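Local coordinates for exported protein (Bacteroides fragilis, PDB 4JX0) that is of unknown function but binds magnesium ions and joins a BT_3987-like N-terminal domain to a second domain of the F5/F8 type C family, at residues I195-D200 against L228-P233; W219-A224 against F309-N314; F241-N246 against V297-M302; S252-S257 against M303-R308. All blocks are in the same frame, centred on the assembly; numbering follows the deposited sequence.

Contact 1: I195-D200 against L228-P233; sequences ISFKSD and LTIILP
Ser196 O accepts the backbone N of Ile231 at 2.8 Å, and the return bond from Ser196 N to Ile231 O, almost straight at 175°, closes a hydrogen-bonded pair. Two residues further on, Lys198 and Thr229 repeat the pattern: Thr229 N reaches Lys198 O at 2.8 Å, while Lys198 N meets Thr229 O at 3.1 Å. Between the two bonded pairs, Phe197 stands opposite Ile230 in a non-hydrogen-bonded pair, and its CA leans on Thr229 O in a CA-H...O contact. The strands run antiparallel, their N-to-C directions 155° apart. Strand 196-199 is an outermost strand of a five-stranded antiparallel sheet, one layer of a beta sandwich, consistent with an F5/F8 type C domain; on its other side strand 227-232 pairs with strand 296-304. The face bearing Phe197 and Ile230 looks inward. The Phe197 ring and Ile230 lie alongside each other, CE2 3.9 Å from Ile230 CG1, and Ile195 CG2 sits 3.6 Å above one ring face, toward its rim. The branch of Ile195 that does this is set anti to the backbone N, which also carries it to Ile230 CG2, 3.9 Å off. Val316 of the opposing sheet and Leu209 of the metal-binding loop also pack on Phe197. On the outer face, Ile231 CD1 lies against the aliphatic stem of Lys198, 3.5 Å from its CG, while the lysine chain bends about CG-CD (chi3 90°) and carries its ammonium group away. Thr229 OG1, also there, is hydrogen-bonded to Arg298 NE.

Contact 2: W219-A224 against F309-N314; sequences WYTSNA and FSVDVN. With MG (magnesium ion), chain D.
Thr221 is held to Ser310 and Val311 by three hydrogen bonds, two of them using side-chain hydroxyls. Ser310 OG donates to Thr221 O at 2.7 Å, approaching 25° out of the carbonyl plane. Thr221 OG1 accepts Val311 N at 3.1 Å; with chi1 at 65° the hydroxyl lies between its own backbone N and carbonyl carbon, close enough to the main chain to stand in for a strand carbonyl. The backbone completes the set with Thr221 N on Val311 O. Toward the metal the pairing thins: Val313 N to Trp219 O is a weak bond, and a water bridges Trp219 N and Val313 O. Asp312 runs beside Tyr220, OD1 near Tyr220 CB, with carboxylate and ring planes 57° apart; its OD2 takes a hydrogen bond from Asn246 ND2, and the indole NE1 of Trp219 bonds to Ile201 O. The short, weakly bonded strand 219-220 borders strand 312-319, part of the antiparallel sheet opposite the one containing strand 227-232. Among apolar contacts, Val313 CG2 meets the indole of Trp219 at its edge, 3.6 Å from CZ3, the two side chains running the same way. At the far end, Ala224 CB rests obliquely on the Phe309 ring, 3.8 Å from CD2. In metal coordination, Asn314 O binds the magnesium ion at 2.2 Å, joined by a water, Ser208 O, Asn213 O, Asp211 OD1 and Glu315 OE1.

Contact 3: F241-N246 against V297-M302; sequences FRLDTN and VRFENM
Phe241 and Phe299 form a T-shaped pair: the CZ edge of Phe299 points at one face of the Phe241 ring, with centroids 5.6 Å apart and planes at 86°. Phe299 CZ lies 3.8 Å from Phe241 CD1, nearer one side of that ring. At the rim of Phe241, near the ring plane, Val297, whose side chain comes from the opposite direction to that of Phe241, sets CG2 3.7 Å from Phe241 CZ. The Phe299 ring in turn has Leu243 CD2 over the centre of one face, 4.3 Å above its plane. CB of both phenylalanines points toward the other strand, and CG anti to the carbonyl carbon (chi1 -60° for Phe241) lays the ring beside the backbone N. The strands belong to the two layers of a beta sandwich, as expected for an F5/F8 type C domain: strand 241-244 to one sheet and strand 297-300 to the other, their axes 11.8 Å apart at closest approach. Every residue that touches here is buried, and the interlock is wholly apolar. Ala318 packs on Phe241 and Ile286 on Phe299, both from the first sheet, and Val260 of the second packs on Val297. Further along, Leu243 CD2 meets the methyl CE of selenomethionine Met302 at 4.0 Å, the two side chains crossing at about a right angle. On the face of the first sheet turned away from the other layer, beside Phe214, Arg242 binds Asp244 in a salt bridge, NH1 3.0 Å from OD1 and 2.9 Å from OD2. The guanidinium meets the carboxylate edge-on; OD1 offers its syn lone pair.

Contact 4: S252-S257 against M303-R308; sequences SYMLKS and MAFNGR
Met303 O accepts two backbone N-H groups at once, from Lys256 at 2.9 Å and from Ser257 at 3.2 Å: a classic beta bulge, in which two residues of one strand face a single residue of the other. Met303 N answers to Ser257 O, and Phe305 N bonds to Met254 O with a bent 141° at the hydrogen. At the bulge Lys256 CB points toward the 303-308 chain, and the side chain lies over the Phe305 ring. Lys256 CG is 3.5 Å from the centroid of that ring, only 3° off the normal, in a CH-pi contact. From there the chain continues, CD passing Met303 CE at 3.6 Å, until NZ reaches a salt bridge with Asp276 and a hydrogen bond to Arg277 O. Selenomethionine Met254, bent at SE, comes obliquely to the same ring in a Met-aromatic contact, SE 4.7 Å from the centroid. Beyond the bulge the 303-308 chain folds back in a type I turn from Ala304 to Gly307. An Asx turn overlaps its end, Asn306 OD1 accepting Arg308 N from above its carbonyl plane, while Asn306 ND2 lies beside Ser252 CA, 3.4 Å away. The contact ends the pairing of strands 255-263 and 296-304 in the five-stranded sheet, flanked there by strands 269-276 and 227-232; Tyr253 pairs its backbone with Asp312.

Contact 3 is the buried centre, side chains from two sheets meeting without a polar bond, whereas contacts 1, 2 and 4 are partly buried; contacts 1 and 4 are held mainly by backbone pairing, contact 2 only in part. Contacts 1 and 4 are pairings in the same sheet, where strand 227-232 of contact 1 borders strand 296-304 of contact 4: regular at an outer strand in one, a bulge and turn in the other. Strand 296-304 also serves contact 3. Contact 2 substitutes hydroxyls and water for missing strand bonds and alone includes a magnesium ligand. It joins contact 3 through Asn314 N to Asp244 O, and contact 4 through Asp312 N to Tyr253 O.

Contact 1: I195-D200 against L228-P233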
# COMPACT_ATOMS: atom_id res chain seq x y z
N ILE A 195 -23.72 -23.27 -2.06
CA ILE A 195 -23.02 -22.08 -1.57
C ILE A 195 -24.04 -21.04 -1.05
O ILE A 195 -25.10 -20.87 -1.64
CB ILE A 195 -22.11 -21.47 -2.68
CG1 ILE A 195 -20.96 -22.44 -3.01
CG2 ILE A 195 -21.57 -20.09 -2.26
CD1 ILE A 195 -20.03 -21.96 -4.12
N SER A 196 -23.68 -20.35 0.03
CA SER A 196 -24.45 -19.25 0.63
C SER A 196 -23.61 -17.99 0.50
O SER A 196 -22.38 -18.08 0.41
CB SER A 196 -24.80 -19.55 2.09
OG SER A 196 -24.78 -20.93 2.40
N PHE A 197 -24.25 -16.81 0.46
CA PHE A 197 -23.55 -15.54 0.29
C PHE A 197 -23.93 -14.53 1.35
O PHE A 197 -25.09 -14.47 1.77
CB PHE A 197 -23.85 -14.95 -1.08
CG PHE A 197 -23.50 -15.84 -2.24
CD1 PHE A 197 -24.44 -16.73 -2.76
CD2 PHE A 197 -22.25 -15.78 -2.84
CE1 PHE A 197 -24.12 -17.55 -3.84
CE2 PHE A 197 -21.93 -16.62 -3.90
CZ PHE A 197 -22.87 -17.50 -4.39
N LYS A 198 -22.96 -13.70 1.75
CA LYS A 198 -23.17 -12.60 2.69
C LYS A 198 -22.47 -11.38 2.14
O LYS A 198 -21.45 -11.50 1.46
CB LYS A 198 -22.65 -12.97 4.10
CG LYS A 198 -23.62 -13.88 4.86
CD LYS A 198 -23.16 -14.20 6.29
CE LYS A 198 -23.68 -13.21 7.31
NZ LYS A 198 -23.31 -13.59 8.70
N SER A 199 -23.04 -10.20 2.38
CA SER A 199 -22.47 -8.94 1.92
C SER A 199 -23.00 -7.77 2.76
O SER A 199 -24.11 -7.82 3.29
CB SER A 199 -22.80 -8.72 0.45
OG SER A 199 -22.25 -7.49 -0.01
N ASP A 200 -22.20 -6.70 2.85
CA ASP A 200 -22.62 -5.49 3.58
C ASP A 200 -23.54 -4.62 2.73
O ASP A 200 -24.20 -3.75 3.29
CB ASP A 200 -21.42 -4.66 4.05
CG ASP A 200 -20.50 -4.18 2.96
OD1 ASP A 200 -20.41 -4.87 1.91
OD2 ASP A 200 -19.87 -3.11 3.14
N LEU A 228 -17.90 -9.28 -0.67
CA LEU A 228 -18.75 -10.40 -1.03
C LEU A 228 -18.17 -11.65 -0.41
O LEU A 228 -17.05 -12.03 -0.79
CB LEU A 228 -18.85 -10.53 -2.55
CG LEU A 228 -19.55 -11.78 -3.11
CD1 LEU A 228 -21.00 -11.86 -2.64
CD2 LEU A 228 -19.48 -11.79 -4.61
N THR A 229 -18.89 -12.30 0.53
CA THR A 229 -18.41 -13.51 1.19
C THR A 229 -19.09 -14.73 0.60
O THR A 229 -20.30 -14.75 0.44
CB THR A 229 -18.64 -13.46 2.70
OG1 THR A 229 -18.25 -12.20 3.20
CG2 THR A 229 -17.86 -14.53 3.45
N ILE A 230 -18.30 -15.76 0.29
CA ILE A 230 -18.74 -17.06 -0.22
C ILE A 230 -18.67 -17.99 0.97
O ILE A 230 -17.59 -18.12 1.54
CB ILE A 230 -17.84 -17.55 -1.40
CG1 ILE A 230 -18.23 -16.88 -2.73
CG2 ILE A 230 -17.89 -19.08 -1.55
CD1 ILE A 230 -18.12 -15.41 -2.74
N ILE A 231 -19.79 -18.62 1.35
CA ILE A 231 -19.81 -19.52 2.50
C ILE A 231 -20.10 -20.93 2.01
O ILE A 231 -21.17 -21.17 1.45
CB ILE A 231 -20.85 -19.05 3.55
CG1 ILE A 231 -20.57 -17.59 3.99
CG2 ILE A 231 -20.85 -19.97 4.77
CD1 ILE A 231 -21.75 -16.85 4.39
N LEU A 232 -19.15 -21.86 2.22
CA LEU A 232 -19.29 -23.26 1.82
C LEU A 232 -20.01 -24.05 2.92
O LEU A 232 -19.92 -23.66 4.09
CB LEU A 232 -17.92 -23.90 1.56
CG LEU A 232 -16.98 -23.14 0.62
CD1 LEU A 232 -15.67 -23.87 0.49
CD2 LEU A 232 -17.61 -22.93 -0.75
N PRO A 233 -20.69 -25.17 2.60
CA PRO A 233 -21.36 -25.95 3.67
C PRO A 233 -20.38 -26.57 4.68
O PRO A 233 -20.69 -26.65 5.87
CB PRO A 233 -22.11 -27.05 2.90
CG PRO A 233 -22.08 -26.64 1.49
CD PRO A 233 -20.89 -25.79 1.28

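Contact 2: W219-A224 against F309-N314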
# COMPACT_ATOMS: atom_id res chain seq x y z
N TRP A 219 -26.83 -7.76 -8.04
CA TRP A 219 -25.86 -7.36 -7.03
C TRP A 219 -24.62 -6.70 -7.65
O TRP A 219 -24.05 -7.21 -8.61
CB TRP A 219 -25.40 -8.58 -6.22
CG TRP A 219 -24.54 -8.23 -5.05
CD1 TRP A 219 -24.97 -7.85 -3.81
CD2 TRP A 219 -23.11 -8.15 -5.03
NE1 TRP A 219 -23.89 -7.57 -3.01
CE2 TRP A 219 -22.74 -7.74 -3.73
CE3 TRP A 219 -22.11 -8.35 -5.99
CZ2 TRP A 219 -21.40 -7.55 -3.37
CZ3 TRP A 219 -20.79 -8.17 -5.63
CH2 TRP A 219 -20.45 -7.75 -4.34
N TYR A 220 -24.17 -5.62 -7.01
CA TYR A 220 -22.97 -4.89 -7.39
C TYR A 220 -22.50 -4.04 -6.21
O TYR A 220 -23.29 -3.74 -5.32
CB TYR A 220 -23.20 -4.01 -8.64
CG TYR A 220 -24.34 -3.03 -8.53
CD1 TYR A 220 -25.64 -3.41 -8.84
CD2 TYR A 220 -24.12 -1.70 -8.19
CE1 TYR A 220 -26.70 -2.51 -8.77
CE2 TYR A 220 -25.16 -0.78 -8.15
CZ TYR A 220 -26.46 -1.19 -8.43
OH TYR A 220 -27.53 -0.33 -8.36
N THR A 221 -21.21 -3.71 -6.18
CA THR A 221 -20.63 -2.90 -5.11
C THR A 221 -20.76 -1.43 -5.47
O THR A 221 -20.98 -1.10 -6.64
CB THR A 221 -19.16 -3.30 -4.85
OG1 THR A 221 -18.35 -3.00 -5.98
CG2 THR A 221 -19.01 -4.76 -4.50
N SER A 222 -20.65 -0.55 -4.47
CA SER A 222 -20.68 0.90 -4.64
C SER A 222 -19.39 1.59 -4.12
O SER A 222 -19.20 2.76 -4.40
CB SER A 222 -21.89 1.50 -3.95
OG SER A 222 -23.07 0.95 -4.50
N ASN A 223 -18.51 0.89 -3.37
CA ASN A 223 -17.26 1.49 -2.88
C ASN A 223 -16.24 0.39 -2.55
O ASN A 223 -16.59 -0.79 -2.52
CB ASN A 223 -17.50 2.41 -1.67
CG ASN A 223 -18.21 1.78 -0.49
OD1 ASN A 223 -17.75 0.78 0.06
ND2 ASN A 223 -19.28 2.39 -0.02
N ALA A 224 -14.98 0.80 -2.29
CA ALA A 224 -13.89 -0.11 -1.96
C ALA A 224 -14.11 -0.86 -0.63
O ALA A 224 -13.48 -1.91 -0.44
CB ALA A 224 -12.58 0.66 -1.88
N PHE A 309 -14.48 1.90 -8.08
CA PHE A 309 -14.68 0.77 -7.17
C PHE A 309 -16.16 0.35 -7.09
O PHE A 309 -16.78 0.39 -6.03
CB PHE A 309 -14.12 1.08 -5.77
CG PHE A 309 -12.62 1.05 -5.77
CD1 PHE A 309 -11.89 2.14 -6.21
CD2 PHE A 309 -11.94 -0.13 -5.49
CE1 PHE A 309 -10.50 2.08 -6.29
CE2 PHE A 309 -10.55 -0.18 -5.55
CZ PHE A 309 -9.84 0.92 -5.98
N SER A 310 -16.68 -0.10 -8.24
CA SER A 310 -18.04 -0.61 -8.38
C SER A 310 -18.01 -1.69 -9.45
O SER A 310 -17.72 -1.36 -10.59
CB SER A 310 -19.00 0.51 -8.77
OG SER A 310 -20.29 -0.00 -9.05
N VAL A 311 -18.25 -2.95 -9.08
CA VAL A 311 -18.23 -4.07 -10.02
C VAL A 311 -19.54 -4.84 -9.93
O VAL A 311 -20.13 -4.93 -8.86
CB VAL A 311 -17.01 -5.01 -9.81
CG1 VAL A 311 -15.72 -4.23 -9.60
CG2 VAL A 311 -17.23 -5.99 -8.67
N ASP A 312 -19.92 -5.47 -11.05
CA ASP A 312 -21.07 -6.36 -11.14
C ASP A 312 -20.63 -7.78 -10.90
O ASP A 312 -19.58 -8.16 -11.42
CB ASP A 312 -21.71 -6.31 -12.55
CG ASP A 312 -22.58 -5.13 -12.89
OD1 ASP A 312 -22.74 -4.25 -12.02
OD2 ASP A 312 -23.08 -5.07 -14.03
N VAL A 313 -21.41 -8.57 -10.17
CA VAL A 313 -21.17 -10.00 -10.03
C VAL A 313 -22.54 -10.60 -10.31
O VAL A 313 -23.48 -10.39 -9.55
CB VAL A 313 -20.50 -10.46 -8.72
CG1 VAL A 313 -20.21 -11.95 -8.75
CG2 VAL A 313 -19.19 -9.70 -8.50
N ASN A 314 -22.68 -11.20 -11.50
CA ASN A 314 -23.93 -11.75 -12.03
C ASN A 314 -24.14 -13.21 -11.64
O ASN A 314 -25.29 -13.67 -11.62
CB ASN A 314 -23.92 -11.64 -13.55
CG ASN A 314 -23.71 -10.23 -14.06
OD1 ASN A 314 -23.85 -9.26 -13.32
ND2 ASN A 314 -23.34 -10.10 -15.32
MG MG D . -26.83 -15.20 -11.72
O HOH W 1 -26.30 -10.27 -9.60
O HOH W 2 -27.84 -13.31 -12.09

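Contact 3: F241-N246 against V297-M302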
# COMPACT_ATOMS: atom_id res chain seq x y z
N PHE A 241 -12.49 -19.70 -8.60
CA PHE A 241 -13.86 -19.24 -8.87
C PHE A 241 -14.03 -18.64 -10.25
O PHE A 241 -13.08 -18.13 -10.82
CB PHE A 241 -14.27 -18.16 -7.85
CG PHE A 241 -14.24 -18.62 -6.42
CD1 PHE A 241 -13.08 -18.54 -5.67
CD2 PHE A 241 -15.36 -19.18 -5.83
CE1 PHE A 241 -13.05 -18.99 -4.35
CE2 PHE A 241 -15.32 -19.65 -4.52
CZ PHE A 241 -14.17 -19.54 -3.79
N ARG A 242 -15.28 -18.64 -10.74
CA ARG A 242 -15.72 -18.00 -11.99
C ARG A 242 -16.73 -16.96 -11.56
O ARG A 242 -17.81 -17.32 -11.09
CB ARG A 242 -16.32 -19.02 -12.97
CG ARG A 242 -17.03 -18.46 -14.23
CD ARG A 242 -18.19 -19.35 -14.69
NE ARG A 242 -18.15 -19.71 -16.12
CZ ARG A 242 -18.81 -19.11 -17.11
NH1 ARG A 242 -19.58 -18.06 -16.86
NH2 ARG A 242 -18.70 -19.55 -18.35
N LEU A 243 -16.36 -15.68 -11.67
CA LEU A 243 -17.23 -14.56 -11.32
C LEU A 243 -17.71 -13.89 -12.61
O LEU A 243 -16.91 -13.26 -13.30
CB LEU A 243 -16.48 -13.53 -10.44
CG LEU A 243 -16.52 -13.77 -8.94
CD1 LEU A 243 -15.84 -15.06 -8.57
CD2 LEU A 243 -15.89 -12.61 -8.19
N ASP A 244 -19.00 -14.04 -12.94
CA ASP A 244 -19.55 -13.38 -14.13
C ASP A 244 -19.72 -11.93 -13.81
O ASP A 244 -20.34 -11.60 -12.80
CB ASP A 244 -20.87 -14.00 -14.58
CG ASP A 244 -20.63 -15.32 -15.26
OD1 ASP A 244 -20.27 -16.29 -14.55
OD2 ASP A 244 -20.67 -15.35 -16.52
N THR A 245 -19.18 -11.06 -14.65
CA THR A 245 -19.20 -9.63 -14.42
C THR A 245 -19.69 -8.92 -15.68
O THR A 245 -20.10 -9.57 -16.65
CB THR A 245 -17.79 -9.21 -13.95
OG1 THR A 245 -17.83 -7.88 -13.44
CG2 THR A 245 -16.73 -9.34 -15.03
N ASN A 246 -19.69 -7.60 -15.65
CA ASN A 246 -20.18 -6.78 -16.75
C ASN A 246 -19.31 -6.95 -18.00
O ASN A 246 -18.11 -7.18 -17.88
CB ASN A 246 -20.21 -5.31 -16.34
CG ASN A 246 -21.16 -4.49 -17.16
OD1 ASN A 246 -20.90 -4.19 -18.32
ND2 ASN A 246 -22.30 -4.14 -16.59
N VAL A 297 -14.62 -17.70 1.66
CA VAL A 297 -13.74 -16.86 0.83
C VAL A 297 -14.43 -15.50 0.71
O VAL A 297 -15.64 -15.47 0.48
CB VAL A 297 -13.43 -17.49 -0.55
CG1 VAL A 297 -12.56 -16.56 -1.40
CG2 VAL A 297 -12.76 -18.85 -0.39
N ARG A 298 -13.70 -14.40 0.91
CA ARG A 298 -14.26 -13.05 0.88
C ARG A 298 -13.48 -12.17 -0.09
O ARG A 298 -12.27 -12.00 0.05
CB ARG A 298 -14.25 -12.42 2.29
CG ARG A 298 -14.82 -11.01 2.40
CD ARG A 298 -14.79 -10.50 3.83
NE ARG A 298 -15.76 -11.21 4.67
CZ ARG A 298 -15.92 -11.02 5.98
NH1 ARG A 298 -15.16 -10.15 6.63
NH2 ARG A 298 -16.83 -11.72 6.65
N PHE A 299 -14.19 -11.57 -1.04
CA PHE A 299 -13.61 -10.68 -2.04
C PHE A 299 -13.74 -9.26 -1.54
O PHE A 299 -14.85 -8.85 -1.20
CB PHE A 299 -14.30 -10.86 -3.39
CG PHE A 299 -14.15 -12.26 -3.92
CD1 PHE A 299 -12.95 -12.68 -4.48
CD2 PHE A 299 -15.21 -13.16 -3.89
CE1 PHE A 299 -12.81 -13.97 -4.98
CE2 PHE A 299 -15.06 -14.45 -4.38
CZ PHE A 299 -13.86 -14.85 -4.91
N GLU A 300 -12.63 -8.52 -1.46
CA GLU A 300 -12.60 -7.14 -0.97
C GLU A 300 -11.90 -6.22 -1.97
O GLU A 300 -11.21 -6.69 -2.86
CB GLU A 300 -11.85 -7.07 0.38
CG GLU A 300 -12.38 -7.99 1.46
CD GLU A 300 -11.61 -7.95 2.76
OE1 GLU A 300 -10.37 -7.76 2.71
OE2 GLU A 300 -12.23 -8.16 3.83
N ASN A 301 -12.09 -4.90 -1.80
CA ASN A 301 -11.45 -3.88 -2.63
C ASN A 301 -11.65 -4.19 -4.14
O ASN A 301 -10.71 -4.15 -4.93
CB ASN A 301 -9.96 -3.82 -2.26
CG ASN A 301 -9.27 -2.57 -2.71
OD1 ASN A 301 -9.78 -1.46 -2.54
ND2 ASN A 301 -8.10 -2.72 -3.31
N MSE A 302 -12.90 -4.47 -4.51
CA MSE A 302 -13.23 -4.86 -5.89
C MSE A 302 -13.28 -3.64 -6.79
O MSE A 302 -14.17 -2.79 -6.64
CB MSE A 302 -14.55 -5.63 -5.94
CG MSE A 302 -14.59 -6.82 -4.98
SE MSE A 302 -16.25 -7.78 -5.08
CE MSE A 302 -15.78 -9.00 -6.51

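Contact 4: S252-S257 against M303-R308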
# COMPACT_ATOMS: atom_id res chain seq x y z
N SER A 252 -16.88 -0.39 -17.52
CA SER A 252 -17.71 0.00 -16.37
C SER A 252 -18.39 -1.22 -15.78
O SER A 252 -18.97 -2.02 -16.51
CB SER A 252 -18.75 1.05 -16.75
OG SER A 252 -19.55 0.60 -17.82
N TYR A 253 -18.22 -1.40 -14.45
CA TYR A 253 -18.76 -2.50 -13.67
C TYR A 253 -18.14 -3.87 -14.02
O TYR A 253 -18.58 -4.88 -13.48
CB TYR A 253 -20.28 -2.57 -13.77
CG TYR A 253 -20.95 -1.23 -13.52
CD1 TYR A 253 -20.74 -0.55 -12.33
CD2 TYR A 253 -21.77 -0.65 -14.47
CE1 TYR A 253 -21.35 0.68 -12.08
CE2 TYR A 253 -22.39 0.58 -14.24
CZ TYR A 253 -22.17 1.24 -13.04
OH TYR A 253 -22.77 2.45 -12.78
N MSE A 254 -17.07 -3.91 -14.85
CA MSE A 254 -16.38 -5.14 -15.23
C MSE A 254 -15.25 -5.37 -14.24
O MSE A 254 -14.31 -4.57 -14.23
CB MSE A 254 -15.84 -5.02 -16.67
CG MSE A 254 -14.92 -6.17 -17.10
SE MSE A 254 -14.40 -6.09 -18.96
CE MSE A 254 -13.40 -4.65 -18.98
N LEU A 255 -15.31 -6.42 -13.43
CA LEU A 255 -14.28 -6.73 -12.44
C LEU A 255 -12.89 -6.84 -13.07
O LEU A 255 -12.69 -7.65 -13.97
CB LEU A 255 -14.61 -8.05 -11.71
CG LEU A 255 -13.57 -8.62 -10.74
CD1 LEU A 255 -13.25 -7.62 -9.64
CD2 LEU A 255 -14.07 -9.91 -10.13
N LYS A 256 -11.93 -6.03 -12.57
CA LYS A 256 -10.53 -6.07 -12.98
C LYS A 256 -9.70 -6.69 -11.89
O LYS A 256 -8.98 -7.66 -12.16
CB LYS A 256 -9.98 -4.66 -13.26
CG LYS A 256 -8.63 -4.70 -13.98
CD LYS A 256 -7.65 -3.66 -13.48
CE LYS A 256 -6.48 -3.50 -14.41
NZ LYS A 256 -5.72 -4.76 -14.63
N SER A 257 -9.77 -6.12 -10.67
CA SER A 257 -8.96 -6.57 -9.54
C SER A 257 -9.73 -6.62 -8.24
O SER A 257 -10.72 -5.92 -8.08
CB SER A 257 -7.77 -5.64 -9.35
OG SER A 257 -8.19 -4.32 -9.03
N MSE A 303 -12.32 -3.55 -7.73
CA MSE A 303 -12.20 -2.46 -8.70
C MSE A 303 -12.53 -2.92 -10.12
O MSE A 303 -12.12 -4.01 -10.53
CB MSE A 303 -10.77 -1.92 -8.71
CG MSE A 303 -10.69 -0.52 -9.29
SE MSE A 303 -8.89 0.01 -9.66
CE MSE A 303 -8.55 -0.97 -11.28
N ALA A 304 -13.22 -2.05 -10.88
CA ALA A 304 -13.56 -2.30 -12.28
C ALA A 304 -12.42 -1.87 -13.21
O ALA A 304 -11.50 -1.18 -12.76
CB ALA A 304 -14.84 -1.56 -12.64
N PHE A 305 -12.47 -2.24 -14.50
CA PHE A 305 -11.44 -1.82 -15.47
C PHE A 305 -11.44 -0.30 -15.71
O PHE A 305 -10.40 0.25 -16.08
CB PHE A 305 -11.61 -2.52 -16.82
CG PHE A 305 -10.87 -3.83 -16.93
CD1 PHE A 305 -11.42 -5.00 -16.44
CD2 PHE A 305 -9.66 -3.90 -17.60
CE1 PHE A 305 -10.77 -6.22 -16.61
CE2 PHE A 305 -8.99 -5.11 -17.73
CZ PHE A 305 -9.55 -6.27 -17.25
N ASN A 306 -12.58 0.39 -15.50
CA ASN A 306 -12.63 1.83 -15.69
C ASN A 306 -12.02 2.60 -14.48
O ASN A 306 -12.04 3.83 -14.48
CB ASN A 306 -14.06 2.31 -15.99
CG ASN A 306 -15.05 2.27 -14.86
OD1 ASN A 306 -14.81 1.69 -13.80
ND2 ASN A 306 -16.22 2.84 -15.10
N GLY A 307 -11.49 1.88 -13.47
CA GLY A 307 -10.86 2.48 -12.31
C GLY A 307 -11.77 2.74 -11.13
O GLY A 307 -11.27 2.93 -10.02
N ARG A 308 -13.12 2.74 -11.34
CA ARG A 308 -14.09 2.99 -10.26
C ARG A 308 -14.27 1.74 -9.40
O ARG A 308 -14.25 0.63 -9.93
CB ARG A 308 -15.46 3.41 -10.83
CG ARG A 308 -15.47 4.63 -11.75
CD ARG A 308 -14.99 5.91 -11.08
NE ARG A 308 -15.62 7.10 -11.66
CZ ARG A 308 -16.77 7.65 -11.26
NH1 ARG A 308 -17.45 7.14 -10.23
NH2 ARG A 308 -17.24 8.73 -11.87